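Local coordinates for methanogen homoaconitase large subunit (Methanocaldococcus jannaschii, PDB 4KP2), which forms, with its small subunit, a [4Fe-4S] hydro-lyase that interconverts (R)-homocitrate and homoisocitrate through cis-homoaconitate, at residues V45-A50 / G166-K171; F133-D138 / T157-I162; G145-F150 / G224-C229; N316-G321 / V347-I352; I399-T404 / Y420-K425. All blocks are in the same frame, centred on the assembly; numbering follows the deposited sequence.

Contact 1 of 5, residues V45-A50 / G166-K171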
# COMPACT_ATOMS: atom_id res chain seq x y z
N VAL A 45 -8.08 38.62 7.22
CA VAL A 45 -6.94 38.29 6.37
C VAL A 45 -7.36 37.61 5.07
O VAL A 45 -8.11 36.63 5.08
CB VAL A 45 -5.95 37.37 7.10
CG1 VAL A 45 -4.75 37.06 6.22
CG2 VAL A 45 -5.50 38.00 8.41
N GLU A 46 -6.87 38.13 3.95
CA GLU A 46 -7.08 37.49 2.66
C GLU A 46 -6.17 36.27 2.55
O GLU A 46 -4.97 36.36 2.79
CB GLU A 46 -6.80 38.46 1.51
CG GLU A 46 -7.77 39.63 1.45
CD GLU A 46 -7.56 40.50 0.22
OE1 GLU A 46 -6.57 40.27 -0.51
OE2 GLU A 46 -8.38 41.41 -0.01
N VAL A 47 -6.75 35.13 2.20
CA VAL A 47 -6.01 33.87 2.17
C VAL A 47 -5.23 33.69 0.87
O VAL A 47 -5.77 33.85 -0.22
CB VAL A 47 -6.95 32.67 2.39
CG1 VAL A 47 -6.16 31.38 2.42
CG2 VAL A 47 -7.73 32.85 3.68
N ASP A 48 -3.95 33.37 1.01
CA ASP A 48 -3.07 33.18 -0.14
C ASP A 48 -3.13 31.75 -0.67
O ASP A 48 -2.87 31.51 -1.85
CB ASP A 48 -1.63 33.53 0.22
CG ASP A 48 -1.44 35.01 0.47
OD1 ASP A 48 -2.03 35.81 -0.28
OD2 ASP A 48 -0.70 35.36 1.41
N LEU A 49 -3.47 30.80 0.20
CA LEU A 49 -3.48 29.40 -0.18
C LEU A 49 -4.47 28.60 0.66
O LEU A 49 -4.41 28.61 1.89
CB LEU A 49 -2.08 28.81 -0.05
CG LEU A 49 -1.78 27.52 -0.82
CD1 LEU A 49 -1.92 27.76 -2.31
CD2 LEU A 49 -0.38 27.02 -0.49
N ALA A 50 -5.39 27.90 -0.01
CA ALA A 50 -6.39 27.09 0.68
C ALA A 50 -6.31 25.63 0.23
O ALA A 50 -6.26 25.34 -0.96
CB ALA A 50 -7.78 27.65 0.43
N GLY A 166 -12.44 33.89 0.23
CA GLY A 166 -11.00 34.05 0.11
C GLY A 166 -10.43 34.82 1.28
O GLY A 166 -9.27 35.22 1.28
N GLU A 167 -11.26 35.02 2.30
CA GLU A 167 -10.87 35.75 3.49
C GLU A 167 -11.32 34.99 4.73
O GLU A 167 -12.24 34.18 4.66
CB GLU A 167 -11.49 37.15 3.49
CG GLU A 167 -11.06 38.02 2.32
CD GLU A 167 -11.93 39.26 2.17
OE1 GLU A 167 -13.06 39.26 2.70
OE2 GLU A 167 -11.48 40.22 1.51
N THR A 168 -10.68 35.27 5.86
CA THR A 168 -11.07 34.66 7.12
C THR A 168 -10.85 35.64 8.27
O THR A 168 -10.20 36.67 8.10
CB THR A 168 -10.28 33.37 7.40
OG1 THR A 168 -10.79 32.75 8.58
CG2 THR A 168 -8.81 33.69 7.59
N TRP A 169 -11.40 35.32 9.43
CA TRP A 169 -11.29 36.18 10.59
C TRP A 169 -10.57 35.47 11.73
O TRP A 169 -11.10 34.53 12.32
CB TRP A 169 -12.67 36.64 11.06
CG TRP A 169 -13.43 37.39 10.00
CD1 TRP A 169 -14.12 36.85 8.96
CD2 TRP A 169 -13.58 38.81 9.89
NE1 TRP A 169 -14.69 37.84 8.20
CE2 TRP A 169 -14.37 39.06 8.75
CE3 TRP A 169 -13.11 39.89 10.64
CZ2 TRP A 169 -14.71 40.34 8.35
CZ3 TRP A 169 -13.45 41.17 10.23
CH2 TRP A 169 -14.24 41.39 9.10
N ILE A 170 -9.36 35.93 12.03
CA ILE A 170 -8.57 35.35 13.11
C ILE A 170 -8.09 36.41 14.08
O ILE A 170 -8.10 37.60 13.77
CB ILE A 170 -7.34 34.60 12.56
CG1 ILE A 170 -6.39 35.59 11.88
CG2 ILE A 170 -7.76 33.50 11.61
CD1 ILE A 170 -5.08 34.98 11.46
N LYS A 171 -7.66 35.97 15.25
CA LYS A 171 -7.08 36.86 16.24
C LYS A 171 -5.57 36.68 16.26
O LYS A 171 -5.09 35.55 16.37
CB LYS A 171 -7.66 36.57 17.63
CG LYS A 171 -7.17 37.51 18.72
CD LYS A 171 -7.73 37.14 20.09
CE LYS A 171 -9.23 37.41 20.20
NZ LYS A 171 -10.08 36.29 19.68

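Contact 2 of 5, residues F133-D138 / T157-I162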
# COMPACT_ATOMS: atom_id res chain seq x y z
N PHE A 133 -0.33 33.53 3.78
CA PHE A 133 -1.29 33.09 4.77
C PHE A 133 -1.91 31.79 4.27
O PHE A 133 -2.78 31.80 3.40
CB PHE A 133 -2.38 34.14 4.99
CG PHE A 133 -3.40 33.76 6.02
CD1 PHE A 133 -3.19 34.03 7.36
CD2 PHE A 133 -4.57 33.12 5.65
CE1 PHE A 133 -4.13 33.68 8.31
CE2 PHE A 133 -5.51 32.76 6.60
CZ PHE A 133 -5.29 33.04 7.93
N VAL A 134 -1.46 30.67 4.83
CA VAL A 134 -1.88 29.36 4.35
C VAL A 134 -2.97 28.74 5.22
O VAL A 134 -2.74 28.44 6.39
CB VAL A 134 -0.69 28.39 4.24
CG1 VAL A 134 -1.16 27.02 3.77
CG2 VAL A 134 0.37 28.95 3.31
N ALA A 135 -4.14 28.55 4.64
CA ALA A 135 -5.26 27.94 5.34
C ALA A 135 -5.45 26.50 4.86
O ALA A 135 -5.40 26.23 3.66
CB ALA A 135 -6.52 28.74 5.12
N GLY A 136 -5.66 25.59 5.80
CA GLY A 136 -5.79 24.19 5.45
C GLY A 136 -6.82 23.44 6.28
O GLY A 136 -7.01 23.72 7.46
N GLY A 137 -7.48 22.47 5.64
CA GLY A 137 -8.43 21.61 6.32
C GLY A 137 -7.72 20.44 6.96
O GLY A 137 -8.05 19.28 6.71
N ASP A 138 -6.73 20.75 7.80
CA ASP A 138 -5.93 19.73 8.46
C ASP A 138 -5.32 20.32 9.72
O ASP A 138 -4.91 21.48 9.74
CB ASP A 138 -4.83 19.23 7.52
CG ASP A 138 -4.10 18.02 8.07
OD1 ASP A 138 -3.10 18.21 8.80
OD2 ASP A 138 -4.52 16.88 7.76
N THR A 157 -16.27 23.75 8.31
CA THR A 157 -17.07 24.97 8.24
C THR A 157 -16.25 26.16 7.77
O THR A 157 -16.64 26.87 6.84
CB THR A 157 -17.73 25.28 9.60
OG1 THR A 157 -18.91 24.48 9.76
CG2 THR A 157 -18.11 26.74 9.70
N ASP A 158 -15.11 26.39 8.42
CA ASP A 158 -14.26 27.53 8.10
C ASP A 158 -13.62 27.41 6.72
O ASP A 158 -13.37 28.42 6.06
CB ASP A 158 -13.18 27.72 9.17
CG ASP A 158 -13.72 28.36 10.43
OD1 ASP A 158 -14.74 29.08 10.34
OD2 ASP A 158 -13.13 28.14 11.51
N MET A 159 -13.37 26.18 6.29
CA MET A 159 -12.77 25.94 4.98
C MET A 159 -13.74 26.29 3.86
O MET A 159 -13.32 26.71 2.78
CB MET A 159 -12.30 24.49 4.85
CG MET A 159 -10.98 24.19 5.56
SD MET A 159 -9.53 24.76 4.65
CE MET A 159 -9.29 26.40 5.33
N ALA A 160 -15.03 26.12 4.11
CA ALA A 160 -16.05 26.48 3.14
C ALA A 160 -16.17 28.00 3.03
O ALA A 160 -16.33 28.54 1.94
CB ALA A 160 -17.39 25.88 3.53
N TYR A 161 -16.08 28.66 4.18
CA TYR A 161 -16.13 30.12 4.25
C TYR A 161 -14.97 30.72 3.46
O TYR A 161 -15.15 31.66 2.68
CB TYR A 161 -16.07 30.57 5.71
CG TYR A 161 -16.16 32.07 5.90
CD1 TYR A 161 -17.40 32.70 6.02
CD2 TYR A 161 -15.02 32.86 5.98
CE1 TYR A 161 -17.49 34.06 6.21
CE2 TYR A 161 -15.11 34.22 6.16
CZ TYR A 161 -16.34 34.82 6.28
OH TYR A 161 -16.43 36.18 6.46
N ILE A 162 -13.78 30.18 3.67
CA ILE A 162 -12.58 30.64 2.99
C ILE A 162 -12.64 30.33 1.50
O ILE A 162 -12.23 31.15 0.67
CB ILE A 162 -11.31 30.01 3.61
CG1 ILE A 162 -11.10 30.56 5.03
CG2 ILE A 162 -10.09 30.28 2.75
CD1 ILE A 162 -9.88 30.02 5.72

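Contact 3 of 5, residues G145-F150 / G224-C229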
# COMPACT_ATOMS: atom_id res chain seq x y z
N GLY A 145 4.83 26.76 8.32
CA GLY A 145 5.40 27.92 8.97
C GLY A 145 6.91 27.90 8.85
O GLY A 145 7.59 28.84 9.25
N ALA A 146 7.43 26.81 8.29
CA ALA A 146 8.86 26.65 8.09
C ALA A 146 9.33 27.49 6.90
O ALA A 146 10.53 27.69 6.71
CB ALA A 146 9.21 25.19 7.88
N PHE A 147 8.37 27.95 6.11
CA PHE A 147 8.67 28.81 4.96
C PHE A 147 8.63 30.27 5.36
O PHE A 147 8.95 31.15 4.56
CB PHE A 147 7.66 28.55 3.84
CG PHE A 147 7.83 27.22 3.16
CD1 PHE A 147 7.26 26.08 3.69
CD2 PHE A 147 8.58 27.11 2.00
CE1 PHE A 147 7.41 24.85 3.07
CE2 PHE A 147 8.74 25.90 1.37
CZ PHE A 147 8.16 24.76 1.91
N GLY A 148 8.24 30.53 6.60
CA GLY A 148 8.12 31.90 7.09
C GLY A 148 6.75 32.46 6.77
O GLY A 148 6.60 33.67 6.56
N ALA A 149 5.76 31.59 6.73
CA ALA A 149 4.39 32.00 6.43
C ALA A 149 3.45 31.59 7.55
O ALA A 149 3.62 30.53 8.16
CB ALA A 149 3.94 31.39 5.11
N PHE A 150 2.46 32.43 7.82
CA PHE A 150 1.47 32.14 8.85
C PHE A 150 0.48 31.09 8.34
O PHE A 150 -0.34 31.38 7.47
CB PHE A 150 0.74 33.41 9.26
CG PHE A 150 -0.16 33.23 10.45
CD1 PHE A 150 0.32 33.40 11.74
CD2 PHE A 150 -1.49 32.89 10.28
CE1 PHE A 150 -0.50 33.24 12.83
CE2 PHE A 150 -2.32 32.72 11.37
CZ PHE A 150 -1.83 32.89 12.65
N GLY A 224 14.34 19.70 8.39
CA GLY A 224 14.31 19.85 9.84
C GLY A 224 13.32 20.90 10.29
O GLY A 224 12.64 20.73 11.30
N ARG A 225 13.23 21.99 9.53
CA ARG A 225 12.32 23.08 9.85
C ARG A 225 10.86 22.67 9.67
O ARG A 225 9.98 23.14 10.39
CB ARG A 225 12.64 24.31 9.01
CG ARG A 225 14.02 24.88 9.26
CD ARG A 225 14.28 26.13 8.44
NE ARG A 225 15.60 26.67 8.69
CZ ARG A 225 16.08 27.77 8.12
NH1 ARG A 225 15.33 28.45 7.26
NH2 ARG A 225 17.30 28.20 8.41
N LEU A 226 10.62 21.79 8.70
CA LEU A 226 9.29 21.25 8.48
C LEU A 226 8.83 20.41 9.67
O LEU A 226 7.66 20.43 10.04
CB LEU A 226 9.26 20.39 7.21
CG LEU A 226 8.63 21.02 5.96
CD1 LEU A 226 9.32 22.31 5.59
CD2 LEU A 226 8.67 20.03 4.80
N THR A 227 9.77 19.69 10.27
CA THR A 227 9.48 18.84 11.41
C THR A 227 9.12 19.66 12.65
O THR A 227 8.18 19.33 13.37
CB THR A 227 10.67 17.92 11.74
OG1 THR A 227 10.99 17.12 10.60
CG2 THR A 227 10.34 17.01 12.92
N LEU A 228 9.88 20.73 12.88
CA LEU A 228 9.67 21.58 14.05
C LEU A 228 8.32 22.29 14.01
O LEU A 228 7.64 22.40 15.03
CB LEU A 228 10.79 22.61 14.17
CG LEU A 228 11.90 22.29 15.18
CD1 LEU A 228 12.50 20.92 14.92
CD2 LEU A 228 12.98 23.36 15.15
N CYS A 229 7.93 22.75 12.83
CA CYS A 229 6.66 23.47 12.68
C CYS A 229 5.48 22.51 12.61
O CYS A 229 4.33 22.92 12.82
CB CYS A 229 6.70 24.36 11.43
SG CYS A 229 7.93 25.68 11.50

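Contact 4 of 5, residues N316-G321 / V347-I352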
# COMPACT_ATOMS: atom_id res chain seq x y z
N ASN A 316 5.87 -4.30 18.28
CA ASN A 316 5.29 -5.28 17.37
C ASN A 316 5.14 -4.74 15.96
O ASN A 316 4.91 -5.50 15.01
CB ASN A 316 3.93 -5.75 17.90
CG ASN A 316 3.99 -6.18 19.35
OD1 ASN A 316 3.30 -5.61 20.20
ND2 ASN A 316 4.82 -7.17 19.65
N GLN A 317 5.26 -3.42 15.81
CA GLN A 317 5.13 -2.78 14.51
C GLN A 317 5.93 -1.48 14.47
O GLN A 317 6.05 -0.79 15.48
CB GLN A 317 3.66 -2.52 14.18
CG GLN A 317 3.41 -1.99 12.77
CD GLN A 317 1.95 -1.74 12.49
OE1 GLN A 317 1.26 -2.60 11.93
NE2 GLN A 317 1.45 -0.57 12.86
N VAL A 318 6.48 -1.16 13.31
CA VAL A 318 7.22 0.09 13.14
C VAL A 318 6.78 0.80 11.86
O VAL A 318 6.82 0.22 10.78
CB VAL A 318 8.74 -0.14 13.09
CG1 VAL A 318 9.46 1.16 12.78
CG2 VAL A 318 9.24 -0.74 14.40
N PHE A 319 6.36 2.05 11.99
CA PHE A 319 5.98 2.84 10.83
C PHE A 319 6.95 3.98 10.58
O PHE A 319 7.32 4.71 11.50
CB PHE A 319 4.56 3.38 10.98
CG PHE A 319 4.18 4.38 9.92
CD1 PHE A 319 4.12 4.00 8.59
CD2 PHE A 319 3.90 5.69 10.25
CE1 PHE A 319 3.78 4.91 7.61
CE2 PHE A 319 3.56 6.61 9.28
CZ PHE A 319 3.50 6.22 7.96
N ILE A 320 7.36 4.13 9.33
CA ILE A 320 8.27 5.20 8.94
C ILE A 320 7.76 5.92 7.70
O ILE A 320 7.71 5.35 6.61
CB ILE A 320 9.68 4.65 8.63
CG1 ILE A 320 10.28 3.98 9.87
CG2 ILE A 320 10.59 5.76 8.14
CD1 ILE A 320 11.66 3.40 9.64
N GLY A 321 7.39 7.19 7.87
CA GLY A 321 7.03 8.01 6.73
C GLY A 321 5.72 8.76 6.82
O GLY A 321 4.75 8.43 6.14
N VAL A 347 8.08 -8.33 14.41
CA VAL A 347 7.69 -6.96 14.11
C VAL A 347 7.56 -6.72 12.60
O VAL A 347 8.44 -7.08 11.82
CB VAL A 347 8.66 -5.93 14.74
CG1 VAL A 347 10.05 -6.52 14.85
CG2 VAL A 347 8.67 -4.62 13.96
N LYS A 348 6.45 -6.11 12.21
CA LYS A 348 6.19 -5.78 10.81
C LYS A 348 6.53 -4.32 10.53
O LYS A 348 6.04 -3.42 11.22
CB LYS A 348 4.74 -6.08 10.45
CG LYS A 348 3.74 -5.63 11.50
CD LYS A 348 2.38 -6.27 11.29
CE LYS A 348 1.44 -5.93 12.42
NZ LYS A 348 0.15 -6.67 12.31
N LEU A 349 7.37 -4.09 9.53
CA LEU A 349 7.81 -2.74 9.19
C LEU A 349 7.00 -2.16 8.03
O LEU A 349 6.85 -2.80 6.99
CB LEU A 349 9.30 -2.73 8.85
CG LEU A 349 9.88 -1.41 8.36
CD1 LEU A 349 9.70 -0.32 9.41
CD2 LEU A 349 11.35 -1.57 8.02
N ILE A 350 6.50 -0.94 8.22
CA ILE A 350 5.73 -0.26 7.19
C ILE A 350 6.42 1.03 6.77
O ILE A 350 6.69 1.90 7.60
CB ILE A 350 4.31 0.06 7.67
CG1 ILE A 350 3.59 -1.22 8.11
CG2 ILE A 350 3.52 0.77 6.58
CD1 ILE A 350 2.20 -0.98 8.65
N VAL A 351 6.71 1.16 5.48
CA VAL A 351 7.39 2.34 4.97
C VAL A 351 6.56 3.04 3.90
O VAL A 351 6.20 2.44 2.88
CB VAL A 351 8.77 1.99 4.38
CG1 VAL A 351 9.45 3.24 3.84
CG2 VAL A 351 9.64 1.32 5.43
N ILE A 352 6.26 4.32 4.13
CA ILE A 352 5.48 5.11 3.18
C ILE A 352 6.14 6.46 2.92
O ILE A 352 6.19 7.31 3.81
CB ILE A 352 4.05 5.36 3.69
CG1 ILE A 352 3.33 4.04 3.95
CG2 ILE A 352 3.28 6.21 2.70
CD1 ILE A 352 1.91 4.22 4.44

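Contact 5 of 5, residues I399-T404 / Y420-K425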
# COMPACT_ATOMS: atom_id res chain seq x y z
N ILE A 399 2.03 -3.03 20.19
CA ILE A 399 2.80 -1.79 20.31
C ILE A 399 3.42 -1.37 18.98
O ILE A 399 3.99 -2.20 18.26
CB ILE A 399 3.91 -1.94 21.37
CG1 ILE A 399 3.31 -2.22 22.74
CG2 ILE A 399 4.77 -0.69 21.42
CD1 ILE A 399 4.33 -2.29 23.85
N CYS A 400 3.30 -0.09 18.65
CA CYS A 400 3.86 0.44 17.41
C CYS A 400 4.80 1.61 17.66
O CYS A 400 4.49 2.53 18.41
CB CYS A 400 2.75 0.87 16.45
SG CYS A 400 3.33 1.74 14.98
N LEU A 401 5.97 1.57 17.01
CA LEU A 401 6.90 2.69 17.04
C LEU A 401 6.79 3.46 15.74
O LEU A 401 7.16 2.96 14.67
CB LEU A 401 8.33 2.19 17.24
CG LEU A 401 9.41 3.28 17.24
CD1 LEU A 401 9.20 4.24 18.39
CD2 LEU A 401 10.79 2.67 17.30
N SER A 402 6.29 4.69 15.82
CA SER A 402 6.01 5.47 14.62
C SER A 402 6.82 6.76 14.53
O SER A 402 7.32 7.27 15.54
CB SER A 402 4.52 5.79 14.53
OG SER A 402 4.23 6.57 13.38
N THR A 403 6.95 7.29 13.32
CA THR A 403 7.61 8.57 13.09
C THR A 403 6.57 9.66 12.92
O THR A 403 6.88 10.77 12.48
CB THR A 403 8.51 8.53 11.85
OG1 THR A 403 7.72 8.24 10.69
CG2 THR A 403 9.59 7.47 12.00
N THR A 404 5.32 9.34 13.27
CA THR A 404 4.23 10.30 13.19
C THR A 404 4.28 11.31 14.33
O THR A 404 5.27 11.40 15.05
CB THR A 404 2.85 9.60 13.20
OG1 THR A 404 2.81 8.65 14.27
CG2 THR A 404 2.61 8.88 11.89
N TYR A 420 4.53 4.50 20.21
CA TYR A 420 5.72 5.24 20.62
C TYR A 420 6.22 6.10 19.47
O TYR A 420 6.22 5.66 18.32
CB TYR A 420 6.82 4.28 21.08
CG TYR A 420 6.56 3.62 22.42
CD1 TYR A 420 5.65 2.58 22.54
CD2 TYR A 420 7.24 4.03 23.56
CE1 TYR A 420 5.42 1.97 23.76
CE2 TYR A 420 7.01 3.43 24.78
CZ TYR A 420 6.10 2.40 24.88
OH TYR A 420 5.87 1.80 26.09
N LEU A 421 6.63 7.32 19.77
CA LEU A 421 7.11 8.24 18.75
C LEU A 421 8.62 8.41 18.81
O LEU A 421 9.18 8.61 19.88
CB LEU A 421 6.43 9.61 18.90
CG LEU A 421 4.90 9.62 18.82
CD1 LEU A 421 4.37 11.03 19.05
CD2 LEU A 421 4.44 9.09 17.47
N ALA A 422 9.27 8.34 17.65
CA ALA A 422 10.72 8.48 17.58
C ALA A 422 11.19 8.92 16.20
O ALA A 422 10.38 9.25 15.33
CB ALA A 422 11.39 7.17 17.97
N SER A 423 12.51 8.93 16.01
CA SER A 423 13.11 9.33 14.75
C SER A 423 13.20 8.13 13.81
O SER A 423 13.18 6.99 14.27
CB SER A 423 14.50 9.92 14.99
OG SER A 423 15.39 8.94 15.48
N PRO A 424 13.30 8.39 12.49
CA PRO A 424 13.47 7.31 11.51
C PRO A 424 14.69 6.45 11.81
O PRO A 424 14.67 5.25 11.55
CB PRO A 424 13.69 8.08 10.20
CG PRO A 424 12.97 9.35 10.39
CD PRO A 424 13.13 9.70 11.84
N LYS A 425 15.73 7.07 12.35
CA LYS A 425 16.93 6.35 12.76
C LYS A 425 16.60 5.29 13.80
O LYS A 425 16.87 4.11 13.60
CB LYS A 425 17.96 7.33 13.33
CG LYS A 425 19.16 6.65 13.98
CD LYS A 425 20.02 7.67 14.70
CE LYS A 425 21.17 7.01 15.43
NZ LYS A 425 21.94 7.99 16.25

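Contact 1 of 5, residues V45-A50 / G166-K171
Val45 and Thr168 face each other as an antiparallel hydrogen-bonded pair. Val45 N donates to Thr168 O at 3.0 Å, and Thr168 N returns a bond to Val45 O. A third bond extends the ladder: Val47 N reaches Gly166 O at 2.7 Å, nearly straight at the hydrogen (171°). Val45 O also receives a CA-H contact from Glu167.

Glu46 and Glu167 form the next pair, which is non-hydrogen-bonded. Their side chains run side by side and point the same way. Glu46 CG lies 3.8 Å from Glu167 CG, and Glu46 OE2 lies 3.7 Å from Glu167 OE2. Glu44 adds a further acid near Glu167; Glu46 is exposed, so solvent probably screens the charges. On the other face the contacts are apolar. Val47 CG2 meets Thr168 CG2 at 4.1 Å, and Val45 CG2 approaches the end of Ile170.

Phe133 of strand 133-136 touches Val45, Val47, Thr168 and Ile170, and Ile162 of helix 156-165 packs on Val47 and Thr168. Gly166, with positive phi, turns the chain from that helix into strand 167-180. The arrangement is an antiparallel strand pair at the edge of a mixed sheet.

Contact 2 of 5, residues F133-D138 / T157-I162
Met159 bends over Ala135, Gly136 and Gly137 and touches them with three successive atoms. Met159 CG lies 3.7 Å from Gly137 CA. Met159 SD is 3.2 Å from Gly137 N and also rests against the carbonyl carbon of Gly136. The methyl CE of Met159 then turns back to Ala135 CB, 3.6 Å away.

The torsions explain this path. CG stands beside the backbone N of Met159 (chi1 -78°), and chi2 bends the chain again, to -78°. With chi3 at 91°, CE folds back along the strand instead of continuing past it. The side chain therefore lies against the backbone of Gly136 and Gly137, where no side chain intervenes.

Ile162 comes from the next turn of the helix. Its outer arm is extended, which carries Ile162 CD1 to the same methyl, Ala135 CB, at 3.6 Å. Ala135 CB is thus met by two methyl groups from one helix face.

Gly137 is the centre of an inverse gamma turn. Phe154 touches Ala135 and Met159, and Ala60 of helix 57-67 also packs on Met159. The helix lies across the strand; the axes of strand 133-136 and of segment 157-162 come within 9.3 Å. Between these side chains the contact is apolar. Cohesion here is probably mainly dispersion, with the sulfur as the most polarisable atom.

Contact 3 of 5, residues G145-F150 / G224-C229
Ala146 and its neighbours Gly145 and Phe147 have helical backbone angles without the regular helical bonds. They form a short turn in the loop before strand 150-153. This turn packs on the side of helix 222-230, a loop-on-helix contact within the aconitase-family fold. The closest CA atoms are those of Ala146 and Arg225, 5.3 Å apart. Gly148 follows with positive phi and turns the loop away from the helix.

Ala146 CB is at the middle of the contact. It sits 3.3 Å from Arg225 O and 3.7 Å from Arg225 CB. Leu226 reaches it from one side with CD1, also at 3.7 Å. Phe147 starts out away from the helix, but its ring swings back, and CE1 comes 4.1 Å from Leu226 CD1. Leu252 of helix 246-254 and Val128 touch the same phenylalanine.

Of the Arg225 side chain, CB meets the loop. The extended chain leads away to a salt bridge with Asp245, and its NE bonds to Val217 O. The buried guanidinium is thus satisfied outside the contact. The side chain of Leu226 is about 6 Å from that of Cys323, a predicted ligand of the [4Fe-4S] cluster.

Cys229 meets the other part of the turn. SG stands beside its own backbone N (chi1 -64°), and this aims the sulfur at the loop, 3.6 Å from Gly145 C and 3.4 Å from Ala146 N.

Contact 4 of 5, residues N316-G321 / V347-I352
Ile352 CG1 lies at the edge of the Phe319 ring, in plane. Gly321 N stands over one face of that ring, 4.0 Å above the plane and offset toward the rim. Ile352 CD1 approaches Phe319 CE1 obliquely at 3.7 Å, and Ile350 CG2 comes near CD1 of the ring. The ring reaches across to strand 348-351 because CG is anti to the backbone N (chi1 171°).

The two strands are the parallel pair of a beta-alpha-beta unit, joined through helix 328-338. Five backbone bonds tie them. The central one, Ile350 N to Val318 O, is 2.8 Å long.

Gln317 lies on the same face of the sheet as Phe319. Its OE1 lies 3.4 Å from Lys348 CE and also touches Ile350 CD1, while NE2 bonds to Gly392 O. Pro86 and Pro87 of the second subunit pack on Ile350 and Lys348, so this face of the sheet meets the second subunit.

Val318, Ile320, Leu349 and Val351 form the other face, packed against helices 328-338 and 424-433. The Phe319 side chain is about 5 Å from that of Cys386, a predicted cluster ligand. On the helix-covered face, Leu349 CD1 sits 3.2 Å from Val318 O and 3.7 Å from Val318 CG1.

Contact 5 of 5, residues I399-T404 / Y420-K425
Tyr420 N donates to Cys400 O at 2.7 Å, and Tyr420 O accepts Ser402 N at the same length. The second bond is nearly straight, 165° at the hydrogen. Ser402 O then takes Ala422 N at 3.1 Å, which completes a short parallel ladder.

The side chains differ on the two faces. On one, Leu401 CG is anti to the backbone N (chi1 178°), and CD1 reaches over the neighbouring strand. Leu401 CD1 lies 3.6 Å from Tyr420 CB and 3.7 Å from Ala422 CB. The Leu401 and Tyr420 side chains cross at about a right angle. Ile399 CG2 approaches Tyr420 CD1 obliquely at 3.6 Å.

On the other face, Ser402 OG and Thr404 OG1 share a hydrogen bond of 2.7 Å. Leu421 CD2 touches both the carbonyl oxygen and OG1 of Thr404. Thr404 is therefore held by a polar bond on its own segment and by a leucine across the contact. Its side chain is about 4 Å from that of Cys386, a predicted ligand of the [4Fe-4S] cluster.

Thr403 OG1 accepts Gly321 N, just beyond strand 317-320. Its CG2 packs toward Pro424, and Ser423 occupies the N-cap position before helix 424-433. Strand 399-402 lies between strands 317-320 and 418-421, while Ala296 of strand 294-296 touches Leu421 and Pro424 meets Asp330 of helix 328-338.

Overall arrangement
The contacts fall into two groups. Contacts 1 and 2 are 8 Å apart between centres and meet at strands 49-53 and 133-136, neighbours in one parallel sheet. Contact 3 joins them through Phe150, which packs on Phe133 and Ile170. Contacts 4 and 5, also 8 Å apart, share a second parallel sheet with the same 3-2-1-4-5 strand order. The centres of contacts 1 and 4 are 38 Å apart, on opposite sides of the chain's centre. Contact 3 lies between: its nearest atoms are about 7 Å from contact 5. The predicted cluster cysteines are approached from both groups, Cys323 by contact 3 and Cys383 and Cys386 by contacts 4 and 5.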